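Local coordinates for odorant Binding Protein from Varroa destructor, form P2<1> (Varroa destructor, PDB 7NYJ), which probably binds and carries small hydrophobic odorants or other semiochemicals, at residues P14-G19 and C141-M146; R86-I91 and K107-Q112; Q112-E117 and V126-A131. One frame throughout, in Å; residues are numbered along the deposited sequence.

Contact 1 lies at the surface and ties the two ends of the chain together as a two-stranded antiparallel sheet; it depends on backbone hydrogen bonds, with a calcium ion at its margin. Contacts 2 and 3 are helix pairings, each partly buried and nested along the chain within the loop that contact 1 closes. Both use helix 98-118 and share Gln112: contact 2 sets that helix against helix 84-93, contact 3 against helix 122-141. Contact 2 adds a salt bridge to its packing, whereas contact 3 has no hydrogen bond across it. The two touch where His108 ND1 meets Tyr129 OH at 2.6 Å, a probable hydrogen bond, while contact 1 stands about 20 Å from contact 2, centre to centre.

Contact 1: residues P14-G19 and C141-M146; sequences PVIEWG and CGIKVM. With CA (calcium ion), chain E.
Val15 and Met146 face each other as a hydrogen-bonded antiparallel pair: Val15 N reaches Met146 O at 2.9 Å, and Met146 N returns to Val15 O at 2.8 Å. Two residues along, Glu17 N meets Lys144 O at 2.8 Å and Lys144 N meets Glu17 O at 2.9 Å. Ile16 and Val145 form the non-hydrogen-bonded pair in between. On the face shared by Val15, Glu17, Lys144 and Met146, the methionine chain bends at chi2 (72°) and again at chi3, folding its methyl back over the neighbouring strand, where CE lies 3.3 Å from Val15 O and also touches Val15 CG1. Beyond the strand, Ile143 CG1 packs on Trp18 O, and its CD1 approaches Trp18 CE3 obliquely. Ile16 CG2 sits over one face of that indole, toward the rim.

Further out, both carboxylate oxygens of Glu17 hold a calcium ion, OE2 at 2.3 Å. Its two waters tie back to the turn, one accepting from Trp18 N and the other donating to Gly19 O, while Gly19 N bonds Glu17 OE2 directly at 2.8 Å. Positive phi at Gly19 and Gly142 suits glycine, and Gly19 CA approaches Cys141 O closely. Next to this, Cys141 is disulfide-bonded to Cys21. The whole is a short two-stranded antiparallel sheet joining the chain's N- and C-terminal strands, anchored beside a disulfide at the end of helix 122-141.

Contact 2: residues R86-I91 and K107-Q112; sequences RARNEI and KHDACQ
An antiparallel helix pair within this largely helical, disulfide-linked fold brings Arg88 of helix 84-93 against His108 and Asp109 of helix 98-118, the short segment axes 10.7 Å apart. The aliphatic part of Arg88 crosses the imidazole at about a right angle: CB makes a CH-pi contact over one face, 3.8 Å from the centroid of the His108 ring, and CG follows toward CD2. Ala87 CB and Ile91 CD1 also touch the histidine, the latter meeting His108 CB at 3.9 Å. The polar end of the histidine is turned to helix 122-141, where ND1 is hydrogen-bonded to Tyr129 OH, which should fix the ring's rotation. With CG anti to the backbone N (chi1 -163°) and the chain extended as far as NE, the arginine runs past the ring to the carboxylate of Asp109. Guanidinium and carboxylate lie nearly coplanar, 8° apart, in a side-on, two-pronged salt bridge that uses the syn lone pair of each oxygen. A leucine in place of Arg88 would probably lose this charged grip and leave the Asp109 carboxylate freer to turn. In the bridge, NE of Arg88 bonds OD1 of Asp109 at 3.0 Å, and NH2 of Arg88 bonds OD2 of Asp109 at 2.9 Å.

Contact 3: residues Q112-E117 and V126-A131; sequences QKEATE and VQLYQA. With CA (calcium ion), chain D.
The Tyr129 ring turns its edge to helix 98-118: Gln112 N lies near the ring plane, 3.7 Å from Tyr129 CD1. Phe84 meets the same ring edge-to-face, and the His108 ring, whose ND1 is the partner of the tyrosine hydroxyl, meets it with planes at about 80°, so two aromatic rings flank the tyrosine. This is the pairing of two consecutive antiparallel helices, 98-118 and 122-141, in a helical hairpin whose short segment axes come within 8.2 Å. The small Ala115 probably permits this approach. Its methyl points at the other helix and sits on the backbone, CB 3.7 Å from Tyr129 N and 4.0 Å from Tyr129 CB. Leu128 flanks it: chi1 of -172° swings CG away from its own N, and chi2 of 46° sets CD2 4.0 Å from Ala115 CA, near Glu114 O. The carboxylate of Glu114 forms a salt bridge with Lys118. No hydrogen bond crosses between the two segments, so the join rests mainly on van der Waals contact. Within helix 98-118, Gln112 O accepts from both Thr116 N and Thr116 OG1, which reach it from opposite faces of its plane. Farther along, both carboxylate oxygens of Glu117 bind a calcium ion, OE1 at 2.3 Å and OE2 at 2.5 Å.

Contact 1: residues P14-G19 and C141-M146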
loop_
_atom_site.group_PDB
_atom_site.type_symbol
_atom_site.label_atom_id
_atom_site.label_comp_id
_atom_site.label_asym_id
_atom_site.label_seq_id
_atom_site.Cartn_x
_atom_site.Cartn_y
_atom_site.Cartn_z
ATOM N N PRO A 14 -5.940 13.849 8.136
ATOM C CA PRO A 14 -6.551 13.964 6.815
ATOM C C PRO A 14 -8.059 13.669 6.835
ATOM O O PRO A 14 -8.539 12.915 7.660
ATOM C CB PRO A 14 -5.792 12.920 5.963
ATOM C CG PRO A 14 -4.558 12.619 6.733
ATOM C CD PRO A 14 -4.932 12.773 8.188
ATOM N N VAL A 15 -8.792 14.320 5.927
ATOM C CA VAL A 15 -10.197 13.947 5.613
ATOM C C VAL A 15 -10.095 13.123 4.338
ATOM O O VAL A 15 -9.500 13.625 3.363
ATOM C CB VAL A 15 -11.094 15.194 5.444
ATOM C CG1 VAL A 15 -12.471 14.796 4.948
ATOM C CG2 VAL A 15 -11.188 16.002 6.718
ATOM N N ILE A 16 -10.622 11.905 4.341
ATOM C CA ILE A 16 -10.588 11.018 3.164
ATOM C C ILE A 16 -12.018 10.901 2.622
ATOM O O ILE A 16 -12.960 10.458 3.346
ATOM C CB ILE A 16 -9.995 9.634 3.511
ATOM C CG1 ILE A 16 -8.624 9.727 4.186
ATOM C CG2 ILE A 16 -10.014 8.780 2.271
ATOM C CD1 ILE A 16 -8.055 8.398 4.641
ATOM N N GLU A 17 -12.163 11.184 1.337
ATOM C CA GLU A 17 -13.374 10.896 0.561
ATOM C C GLU A 17 -13.057 9.591 -0.162
ATOM O O GLU A 17 -12.157 9.581 -0.977
ATOM C CB GLU A 17 -13.684 12.075 -0.359
ATOM C CG GLU A 17 -14.808 11.811 -1.332
ATOM C CD GLU A 17 -16.017 11.157 -0.726
ATOM O OE1 GLU A 17 -16.551 11.661 0.255
ATOM O OE2 GLU A 17 -16.412 10.069 -1.177
ATOM N N TRP A 18 -13.771 8.540 0.162
ATOM C CA TRP A 18 -13.510 7.191 -0.379
ATOM C C TRP A 18 -14.239 6.927 -1.698
ATOM O O TRP A 18 -14.048 5.820 -2.249
ATOM C CB TRP A 18 -13.849 6.159 0.692
ATOM C CG TRP A 18 -12.854 6.152 1.818
ATOM C CD1 TRP A 18 -12.966 6.748 3.036
ATOM C CD2 TRP A 18 -11.658 5.344 1.887
ATOM N NE1 TRP A 18 -11.872 6.434 3.844
ATOM C CE2 TRP A 18 -11.048 5.585 3.151
ATOM C CE3 TRP A 18 -11.029 4.452 1.011
ATOM C CZ2 TRP A 18 -9.841 4.982 3.536
ATOM C CZ3 TRP A 18 -9.851 3.851 1.415
ATOM C CH2 TRP A 18 -9.245 4.157 2.633
ATOM N N GLY A 19 -15.065 7.867 -2.143
ATOM C CA GLY A 19 -15.814 7.732 -3.395
ATOM C C GLY A 19 -16.619 6.455 -3.465
ATOM O O GLY A 19 -17.451 6.227 -2.595
ATOM N N CYS A 141 -11.838 4.906 -8.188
ATOM C CA CYS A 141 -12.778 4.957 -7.032
ATOM C C CYS A 141 -13.257 6.389 -6.774
ATOM O O CYS A 141 -14.372 6.532 -6.194
ATOM C CB CYS A 141 -12.098 4.467 -5.758
ATOM S SG CYS A 141 -11.736 2.697 -5.762
ATOM N N GLY A 142 -12.510 7.394 -7.241
ATOM C CA GLY A 142 -12.740 8.831 -6.962
ATOM C C GLY A 142 -12.258 9.194 -5.546
ATOM O O GLY A 142 -13.016 9.873 -4.793
ATOM N N ILE A 143 -11.164 8.579 -5.089
ATOM C CA ILE A 143 -10.654 8.758 -3.681
ATOM C C ILE A 143 -9.913 10.092 -3.649
ATOM O O ILE A 143 -9.151 10.376 -4.577
ATOM C CB ILE A 143 -9.752 7.596 -3.207
ATOM C CG1 ILE A 143 -10.542 6.314 -2.987
ATOM C CG2 ILE A 143 -9.012 7.967 -1.901
ATOM C CD1 ILE A 143 -9.741 5.011 -2.824
ATOM N N LYS A 144 -10.200 10.924 -2.668
ATOM C CA LYS A 144 -9.521 12.219 -2.479
ATOM C C LYS A 144 -9.123 12.349 -1.014
ATOM O O LYS A 144 -9.918 12.055 -0.162
ATOM C CB LYS A 144 -10.413 13.400 -2.854
ATOM C CG LYS A 144 -11.126 13.281 -4.201
ATOM C CD LYS A 144 -10.277 13.673 -5.317
ATOM C CE LYS A 144 -11.074 14.415 -6.379
ATOM N NZ LYS A 144 -10.158 15.080 -7.330
ATOM N N VAL A 145 -7.881 12.753 -0.794
ATOM C CA VAL A 145 -7.299 12.940 0.557
ATOM C C VAL A 145 -7.043 14.432 0.734
ATOM O O VAL A 145 -6.396 15.029 -0.118
ATOM C CB VAL A 145 -6.006 12.132 0.738
ATOM C CG1 VAL A 145 -5.418 12.319 2.116
ATOM C CG2 VAL A 145 -6.227 10.668 0.445
ATOM N N MET A 146 -7.607 14.996 1.789
ATOM C CA MET A 146 -7.480 16.444 2.032
ATOM C C MET A 146 -6.766 16.667 3.362
ATOM O O MET A 146 -7.284 16.242 4.381
ATOM C CB MET A 146 -8.865 17.090 2.084
ATOM C CG MET A 146 -9.487 17.309 0.733
ATOM S SD MET A 146 -10.078 15.868 -0.151
ATOM C CE MET A 146 -11.238 15.160 1.011
HETATM CA CA CA E . -17.962 9.699 0.433
HETATM O O HOH W 1 -16.346 8.512 2.015
HETATM O O HOH W 2 -18.668 7.919 -0.666
#

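Contact 2: residues R86-I91 and K107-Q112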
loop_
_atom_site.group_PDB
_atom_site.type_symbol
_atom_site.label_atom_id
_atom_site.label_comp_id
_atom_site.label_asym_id
_atom_site.label_seq_id
_atom_site.Cartn_x
_atom_site.Cartn_y
_atom_site.Cartn_z
ATOM N N ARG A 86 -1.652 -12.514 -1.911
ATOM C CA ARG A 86 -2.240 -12.017 -0.653
ATOM C C ARG A 86 -2.963 -10.710 -0.914
ATOM O O ARG A 86 -4.077 -10.496 -0.416
ATOM C CB ARG A 86 -1.202 -11.903 0.462
ATOM C CG ARG A 86 -1.799 -11.442 1.778
ATOM C CD ARG A 86 -0.681 -11.270 2.784
ATOM N NE ARG A 86 -1.319 -10.614 3.928
ATOM C CZ ARG A 86 -0.719 -10.203 5.022
ATOM N NH1 ARG A 86 0.563 -10.417 5.176
ATOM N NH2 ARG A 86 -1.401 -9.538 5.949
ATOM N N ALA A 87 -2.317 -9.784 -1.628
ATOM C CA ALA A 87 -2.910 -8.464 -1.911
ATOM C C ALA A 87 -4.210 -8.663 -2.678
ATOM O O ALA A 87 -5.226 -7.985 -2.434
ATOM C CB ALA A 87 -1.910 -7.619 -2.678
ATOM N N ARG A 88 -4.184 -9.562 -3.641
ATOM C CA ARG A 88 -5.346 -9.778 -4.526
ATOM C C ARG A 88 -6.515 -10.309 -3.673
ATOM O O ARG A 88 -7.650 -9.905 -3.849
ATOM C CB ARG A 88 -4.945 -10.739 -5.650
ATOM C CG ARG A 88 -5.905 -10.713 -6.813
ATOM C CD ARG A 88 -5.470 -11.667 -7.910
ATOM N NE ARG A 88 -6.142 -11.280 -9.165
ATOM C CZ ARG A 88 -7.368 -11.641 -9.507
ATOM N NH1 ARG A 88 -8.090 -12.364 -8.676
ATOM N NH2 ARG A 88 -7.884 -11.221 -10.654
ATOM N N ASN A 89 -6.227 -11.252 -2.806
ATOM C CA ASN A 89 -7.270 -11.847 -1.958
ATOM C C ASN A 89 -7.821 -10.814 -0.979
ATOM O O ASN A 89 -9.007 -10.886 -0.669
ATOM C CB ASN A 89 -6.713 -13.080 -1.248
ATOM C CG ASN A 89 -6.660 -14.257 -2.184
ATOM O OD1 ASN A 89 -7.354 -14.301 -3.204
ATOM N ND2 ASN A 89 -5.830 -15.214 -1.821
ATOM N N GLU A 90 -6.981 -9.946 -0.436
ATOM C CA GLU A 90 -7.434 -8.926 0.531
ATOM C C GLU A 90 -8.400 -7.985 -0.194
ATOM O O GLU A 90 -9.410 -7.598 0.400
ATOM C CB GLU A 90 -6.253 -8.236 1.208
ATOM C CG GLU A 90 -5.548 -9.166 2.201
ATOM C CD GLU A 90 -4.666 -8.568 3.276
ATOM O OE1 GLU A 90 -4.640 -7.316 3.380
ATOM O OE2 GLU A 90 -4.010 -9.376 4.038
ATOM N N ILE A 91 -8.149 -7.686 -1.455
ATOM C CA ILE A 91 -9.100 -6.855 -2.263
ATOM C C ILE A 91 -10.441 -7.563 -2.293
ATOM O O ILE A 91 -11.464 -6.920 -1.998
ATOM C CB ILE A 91 -8.596 -6.579 -3.685
ATOM C CG1 ILE A 91 -7.448 -5.569 -3.662
ATOM C CG2 ILE A 91 -9.764 -6.093 -4.543
ATOM C CD1 ILE A 91 -6.552 -5.650 -4.870
ATOM N N LYS A 107 -6.717 -3.642 -12.161
ATOM C CA LYS A 107 -5.538 -2.794 -11.852
ATOM C C LYS A 107 -4.520 -3.598 -11.032
ATOM O O LYS A 107 -3.337 -3.500 -11.302
ATOM C CB LYS A 107 -5.971 -1.524 -11.101
ATOM C CG LYS A 107 -6.813 -0.579 -11.955
ATOM C CD LYS A 107 -6.001 -0.126 -13.170
ATOM C CE LYS A 107 -6.567 0.962 -14.055
ATOM N NZ LYS A 107 -7.636 0.400 -14.891
ATOM N N HIS A 108 -4.948 -4.427 -10.061
ATOM C CA HIS A 108 -3.966 -5.257 -9.346
ATOM C C HIS A 108 -3.154 -6.047 -10.387
ATOM O O HIS A 108 -1.932 -6.077 -10.322
ATOM C CB HIS A 108 -4.719 -6.169 -8.325
ATOM C CG HIS A 108 -3.797 -7.204 -7.835
ATOM N ND1 HIS A 108 -2.980 -6.977 -6.769
ATOM C CD2 HIS A 108 -3.589 -8.463 -8.253
ATOM C CE1 HIS A 108 -2.280 -8.061 -6.546
ATOM N NE2 HIS A 108 -2.609 -8.990 -7.492
ATOM N N ASP A 109 -3.826 -6.739 -11.296
ATOM C CA ASP A 109 -3.159 -7.661 -12.243
ATOM C C ASP A 109 -2.244 -6.853 -13.203
ATOM O O ASP A 109 -1.086 -7.236 -13.450
ATOM C CB ASP A 109 -4.209 -8.457 -13.014
ATOM C CG ASP A 109 -4.888 -9.490 -12.143
ATOM O OD1 ASP A 109 -4.278 -9.870 -11.114
ATOM O OD2 ASP A 109 -6.054 -9.781 -12.410
ATOM N N ALA A 110 -2.733 -5.715 -13.662
ATOM C CA ALA A 110 -1.972 -4.820 -14.588
ATOM C C ALA A 110 -0.737 -4.209 -13.909
ATOM O O ALA A 110 0.366 -4.234 -14.481
ATOM C CB ALA A 110 -2.957 -3.825 -15.113
ATOM N N CYS A 111 -0.882 -3.771 -12.659
ATOM C CA CYS A 111 0.222 -3.185 -11.874
ATOM C C CYS A 111 1.216 -4.267 -11.503
ATOM O O CYS A 111 2.418 -4.008 -11.540
ATOM C CB CYS A 111 -0.322 -2.444 -10.655
ATOM S SG CYS A 111 -1.348 -1.003 -11.039
ATOM N N GLN A 112 0.756 -5.452 -11.084
ATOM C CA GLN A 112 1.691 -6.575 -10.804
ATOM C C GLN A 112 2.570 -6.894 -12.047
ATOM O O GLN A 112 3.742 -7.053 -11.894
ATOM C CB GLN A 112 0.932 -7.830 -10.383
ATOM C CG GLN A 112 1.922 -8.926 -10.038
ATOM C CD GLN A 112 1.283 -10.197 -9.573
ATOM O OE1 GLN A 112 0.072 -10.269 -9.395
ATOM N NE2 GLN A 112 2.104 -11.224 -9.457
#

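Contact 3: residues Q112-E117 and V126-A131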
loop_
_atom_site.group_PDB
_atom_site.type_symbol
_atom_site.label_atom_id
_atom_site.label_comp_id
_atom_site.label_asym_id
_atom_site.label_seq_id
_atom_site.Cartn_x
_atom_site.Cartn_y
_atom_site.Cartn_z
ATOM N N GLN A 112 0.756 -5.452 -11.084
ATOM C CA GLN A 112 1.691 -6.575 -10.804
ATOM C C GLN A 112 2.570 -6.894 -12.047
ATOM O O GLN A 112 3.742 -7.053 -11.894
ATOM C CB GLN A 112 0.932 -7.830 -10.383
ATOM C CG GLN A 112 1.922 -8.926 -10.038
ATOM C CD GLN A 112 1.283 -10.197 -9.573
ATOM O OE1 GLN A 112 0.072 -10.269 -9.395
ATOM N NE2 GLN A 112 2.104 -11.224 -9.457
ATOM N N LYS A 113 1.977 -6.950 -13.215
ATOM C CA LYS A 113 2.663 -7.353 -14.475
ATOM C C LYS A 113 3.684 -6.291 -14.842
ATOM O O LYS A 113 4.867 -6.623 -15.083
ATOM C CB LYS A 113 1.629 -7.604 -15.568
ATOM C CG LYS A 113 2.280 -8.187 -16.816
ATOM C CD LYS A 113 1.332 -8.841 -17.765
ATOM C CE LYS A 113 2.060 -9.473 -18.931
ATOM N NZ LYS A 113 1.087 -9.930 -19.933
ATOM N N GLU A 114 3.320 -5.035 -14.718
ATOM C CA GLU A 114 4.297 -3.967 -14.975
ATOM C C GLU A 114 5.423 -4.041 -13.938
ATOM O O GLU A 114 6.598 -3.867 -14.352
ATOM C CB GLU A 114 3.641 -2.606 -15.016
ATOM C CG GLU A 114 4.647 -1.527 -15.358
ATOM C CD GLU A 114 4.017 -0.184 -15.675
ATOM O OE1 GLU A 114 2.891 -0.148 -16.252
ATOM O OE2 GLU A 114 4.653 0.837 -15.287
ATOM N N ALA A 115 5.127 -4.208 -12.638
ATOM C CA ALA A 115 6.162 -4.137 -11.575
ATOM C C ALA A 115 7.187 -5.263 -11.787
ATOM O O ALA A 115 8.403 -5.038 -11.555
ATOM C CB ALA A 115 5.551 -4.190 -10.180
ATOM N N THR A 116 6.721 -6.461 -12.159
ATOM C CA THR A 116 7.589 -7.662 -12.170
ATOM C C THR A 116 8.334 -7.710 -13.503
ATOM O O THR A 116 9.446 -8.263 -13.560
ATOM C CB THR A 116 6.789 -8.923 -11.833
ATOM O OG1 THR A 116 5.811 -9.131 -12.825
ATOM C CG2 THR A 116 6.100 -8.857 -10.501
ATOM N N GLU A 117 7.801 -7.075 -14.539
ATOM C CA GLU A 117 8.596 -6.868 -15.787
ATOM C C GLU A 117 9.667 -5.777 -15.647
ATOM O O GLU A 117 10.771 -5.984 -16.211
ATOM C CB GLU A 117 7.662 -6.441 -16.896
ATOM C CG GLU A 117 6.938 -7.578 -17.559
ATOM C CD GLU A 117 6.175 -7.030 -18.753
ATOM O OE1 GLU A 117 6.251 -5.749 -18.997
ATOM O OE2 GLU A 117 5.459 -7.828 -19.392
ATOM N N VAL A 126 7.618 -4.071 -5.362
ATOM C CA VAL A 126 6.461 -3.665 -4.528
ATOM C C VAL A 126 6.317 -2.134 -4.539
ATOM O O VAL A 126 5.207 -1.692 -4.558
ATOM C CB VAL A 126 6.453 -4.257 -3.116
ATOM C CG1 VAL A 126 7.671 -3.915 -2.346
ATOM C CG2 VAL A 126 5.175 -3.812 -2.403
ATOM N N GLN A 127 7.407 -1.351 -4.588
ATOM C CA GLN A 127 7.323 0.127 -4.689
ATOM C C GLN A 127 6.610 0.539 -5.980
ATOM O O GLN A 127 5.703 1.366 -5.889
ATOM C CB GLN A 127 8.704 0.764 -4.547
ATOM C CG GLN A 127 9.301 0.538 -3.172
ATOM C CD GLN A 127 10.721 1.053 -3.115
ATOM O OE1 GLN A 127 11.279 1.441 -4.140
ATOM N NE2 GLN A 127 11.304 1.057 -1.929
ATOM N N LEU A 128 6.959 -0.054 -7.120
ATOM C CA LEU A 128 6.269 0.230 -8.407
ATOM C C LEU A 128 4.811 -0.223 -8.335
ATOM O O LEU A 128 3.925 0.573 -8.714
ATOM C CB LEU A 128 7.015 -0.406 -9.591
ATOM C CG LEU A 128 6.466 0.023 -10.973
ATOM C CD1 LEU A 128 6.233 1.522 -11.081
ATOM C CD2 LEU A 128 7.386 -0.361 -12.110
ATOM N N TYR A 129 4.542 -1.475 -7.937
ATOM C CA TYR A 129 3.165 -1.984 -7.750
ATOM C C TYR A 129 2.361 -0.994 -6.895
ATOM O O TYR A 129 1.241 -0.587 -7.275
ATOM C CB TYR A 129 3.172 -3.381 -7.126
ATOM C CG TYR A 129 1.799 -3.802 -6.685
ATOM C CD1 TYR A 129 0.898 -4.374 -7.553
ATOM C CD2 TYR A 129 1.428 -3.697 -5.365
ATOM C CE1 TYR A 129 -0.375 -4.757 -7.141
ATOM C CE2 TYR A 129 0.166 -4.101 -4.933
ATOM C CZ TYR A 129 -0.710 -4.681 -5.798
ATOM O OH TYR A 129 -1.970 -4.985 -5.391
ATOM N N GLN A 130 2.875 -0.604 -5.724
ATOM C CA GLN A 130 2.067 0.214 -4.808
ATOM C C GLN A 130 1.853 1.587 -5.436
ATOM O O GLN A 130 0.744 2.094 -5.244
ATOM C CB GLN A 130 2.690 0.353 -3.421
ATOM C CG GLN A 130 1.707 0.935 -2.420
ATOM C CD GLN A 130 0.460 0.087 -2.308
ATOM O OE1 GLN A 130 0.556 -1.098 -1.969
ATOM N NE2 GLN A 130 -0.694 0.688 -2.625
ATOM N N ALA A 131 2.858 2.182 -6.099
ATOM C CA ALA A 131 2.708 3.519 -6.736
ATOM C C ALA A 131 1.591 3.436 -7.803
ATOM O O ALA A 131 0.685 4.342 -7.910
ATOM C CB ALA A 131 4.030 3.957 -7.313
HETATM CA CA CA D . 5.614 -6.101 -21.208
#